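Local coordinates for B-type Cna protein (Enterococcus faecium, PDB 6FWY) that is an LPXTG-anchored surface protein of unknown function whose thioester domain probably attaches the bacterium covalently to host targets, at residues T174-T179 with S219-V224. Numbering follows the deposited sequence.
Sequences TFTYKT and SFTIKV
Y177 and F220 meet on the buried face of two antiparallel strands, 172-181 and 218-225. The two ring planes are 23° from parallel, but the rings are displaced so far that little of one lies over the other. The closest ring atoms are Y177 CD1 and F220 CE1, 3.6 Å apart. Over the F220 face lies Y177 CB, a CH-pi contact with 4.1 Å from CB to the ring centroid. F220 CG sits between its own backbone N and carbonyl carbon (chi1 63°), which swings the ring across toward Y177. Methyl CG2 of T179 meets the F220 ring at its edge. Farther along, I222 CD1 packs against Y177 CE1 at 4.0 Å, and V224 CG2 lies at the edge of the F175 ring. A275 of strand 258-277 packs on F175 and Y177, and F235 meets the Y177 ring edge-to-face.

F175 with I222 and Y177 with F220 are the hydrogen-bonded pairs, each closed by two backbone bonds. The bond from Y177 N to F220 O is 2.9 Å and nearly straight at 166°.

The other face is polar. T176 OG1 and T221 OG1 share a hydrogen bond of 2.8 Å. Beside them, T174 CG2 lies along the aliphatic chain of K223, whose ammonium end makes a cation-pi contact with Y202. These are neighbouring interior strands of a five-stranded antiparallel sheet, 218-225 in the middle, with an apolar inner face packed on a second sheet.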
loop_
_atom_site.group_PDB
_atom_site.type_symbol
_atom_site.label_atom_id
_atom_site.label_comp_id
_atom_site.label_asym_id
_atom_site.label_seq_id
_atom_site.Cartn_x
_atom_site.Cartn_y
_atom_site.Cartn_z
ATOM N N THR A 174 13.471 -22.702 27.725
ATOM C CA THR A 174 12.416 -21.985 26.981
ATOM C C THR A 174 12.902 -20.600 26.503
ATOM O O THR A 174 13.646 -19.915 27.204
ATOM C CB THR A 174 11.096 -21.834 27.783
ATOM O OG1 THR A 174 11.210 -20.792 28.742
ATOM C CG2 THR A 174 10.717 -23.135 28.485
ATOM N N PHE A 175 12.474 -20.210 25.307
ATOM C CA PHE A 175 12.823 -18.921 24.713
ATOM C C PHE A 175 11.551 -18.304 24.136
ATOM O O PHE A 175 10.973 -18.832 23.186
ATOM C CB PHE A 175 13.870 -19.102 23.605
ATOM C CG PHE A 175 15.117 -19.794 24.065
ATOM C CD1 PHE A 175 16.168 -19.064 24.615
ATOM C CD2 PHE A 175 15.226 -21.178 23.981
ATOM C CE1 PHE A 175 17.315 -19.707 25.059
ATOM C CE2 PHE A 175 16.365 -21.833 24.417
ATOM C CZ PHE A 175 17.415 -21.112 24.959
ATOM N N THR A 176 11.100 -17.203 24.722
ATOM C CA THR A 176 9.894 -16.513 24.268
ATOM C C THR A 176 10.267 -15.321 23.388
ATOM O O THR A 176 11.227 -14.620 23.662
ATOM C CB THR A 176 9.012 -16.098 25.461
ATOM O OG1 THR A 176 8.719 -17.267 26.230
ATOM C CG2 THR A 176 7.697 -15.446 25.001
ATOM N N TYR A 177 9.492 -15.116 22.323
ATOM C CA TYR A 177 9.694 -14.039 21.345
ATOM C C TYR A 177 8.377 -13.305 21.095
ATOM O O TYR A 177 7.326 -13.919 21.122
ATOM C CB TYR A 177 10.214 -14.610 20.021
ATOM C CG TYR A 177 11.532 -15.319 20.135
ATOM C CD1 TYR A 177 11.578 -16.668 20.519
ATOM C CD2 TYR A 177 12.736 -14.663 19.876
ATOM C CE1 TYR A 177 12.780 -17.338 20.630
ATOM C CE2 TYR A 177 13.955 -15.325 19.993
ATOM C CZ TYR A 177 13.973 -16.666 20.373
ATOM O OH TYR A 177 15.158 -17.354 20.496
ATOM N N LYS A 178 8.436 -11.991 20.902
ATOM C CA LYS A 178 7.282 -11.177 20.470
ATOM C C LYS A 178 7.321 -10.897 18.965
ATOM O O LYS A 178 8.354 -10.489 18.452
ATOM C CB LYS A 178 7.243 -9.844 21.231
ATOM C CG LYS A 178 6.769 -10.046 22.657
ATOM C CD LYS A 178 6.971 -8.862 23.561
ATOM C CE LYS A 178 6.494 -9.287 24.936
ATOM N NZ LYS A 178 6.851 -8.320 26.017
ATOM N N THR A 179 6.194 -11.104 18.294
ATOM C CA THR A 179 6.021 -10.726 16.894
ATOM C C THR A 179 5.322 -9.372 16.835
ATOM O O THR A 179 4.511 -9.053 17.715
ATOM C CB THR A 179 5.176 -11.724 16.086
ATOM O OG1 THR A 179 3.855 -11.775 16.617
ATOM C CG2 THR A 179 5.794 -13.102 16.107
ATOM N N SER A 219 2.937 -13.578 20.670
ATOM C CA SER A 219 4.203 -14.170 21.061
ATOM C C SER A 219 4.199 -15.663 20.842
ATOM O O SER A 219 3.160 -16.260 20.620
ATOM C CB SER A 219 4.543 -13.823 22.509
ATOM O OG SER A 219 3.458 -14.045 23.365
ATOM N N PHE A 220 5.386 -16.244 20.852
ATOM C CA PHE A 220 5.550 -17.682 20.839
ATOM C C PHE A 220 6.761 -18.058 21.665
ATOM O O PHE A 220 7.575 -17.219 21.997
ATOM C CB PHE A 220 5.659 -18.239 19.407
ATOM C CG PHE A 220 6.847 -17.763 18.658
ATOM C CD1 PHE A 220 8.062 -18.433 18.756
ATOM C CD2 PHE A 220 6.765 -16.650 17.852
ATOM C CE1 PHE A 220 9.185 -17.960 18.099
ATOM C CE2 PHE A 220 7.861 -16.194 17.144
ATOM C CZ PHE A 220 9.086 -16.843 17.285
ATOM N N THR A 221 6.867 -19.344 21.976
ATOM C CA THR A 221 7.947 -19.882 22.793
ATOM C C THR A 221 8.552 -21.101 22.100
ATOM O O THR A 221 7.828 -21.970 21.639
ATOM C CB THR A 221 7.441 -20.185 24.211
ATOM O OG1 THR A 221 7.058 -18.960 24.838
ATOM C CG2 THR A 221 8.514 -20.840 25.064
ATOM N N ILE A 222 9.878 -21.120 22.000
ATOM C CA ILE A 222 10.639 -22.273 21.548
ATOM C C ILE A 222 11.139 -23.002 22.794
ATOM O O ILE A 222 11.617 -22.366 23.733
ATOM C CB ILE A 222 11.827 -21.864 20.637
ATOM C CG1 ILE A 222 11.291 -21.235 19.355
ATOM C CG2 ILE A 222 12.700 -23.073 20.290
ATOM C CD1 ILE A 222 12.335 -20.663 18.435
ATOM N N LYS A 223 11.022 -24.329 22.788
ATOM C CA LYS A 223 11.436 -25.162 23.915
ATOM C C LYS A 223 12.452 -26.200 23.478
ATOM O O LYS A 223 12.210 -26.943 22.539
ATOM C CB LYS A 223 10.221 -25.832 24.542
ATOM C CG LYS A 223 9.185 -24.828 25.020
ATOM C CD LYS A 223 8.305 -25.378 26.107
ATOM C CE LYS A 223 7.297 -24.336 26.550
ATOM N NZ LYS A 223 6.506 -24.730 27.730
ATOM N N VAL A 224 13.581 -26.243 24.172
ATOM C CA VAL A 224 14.709 -27.107 23.839
ATOM C C VAL A 224 14.915 -28.010 25.051
ATOM O O VAL A 224 15.102 -27.501 26.150
ATOM C CB VAL A 224 15.990 -26.280 23.551
ATOM C CG1 VAL A 224 17.190 -27.182 23.271
ATOM C CG2 VAL A 224 15.759 -25.325 22.377
#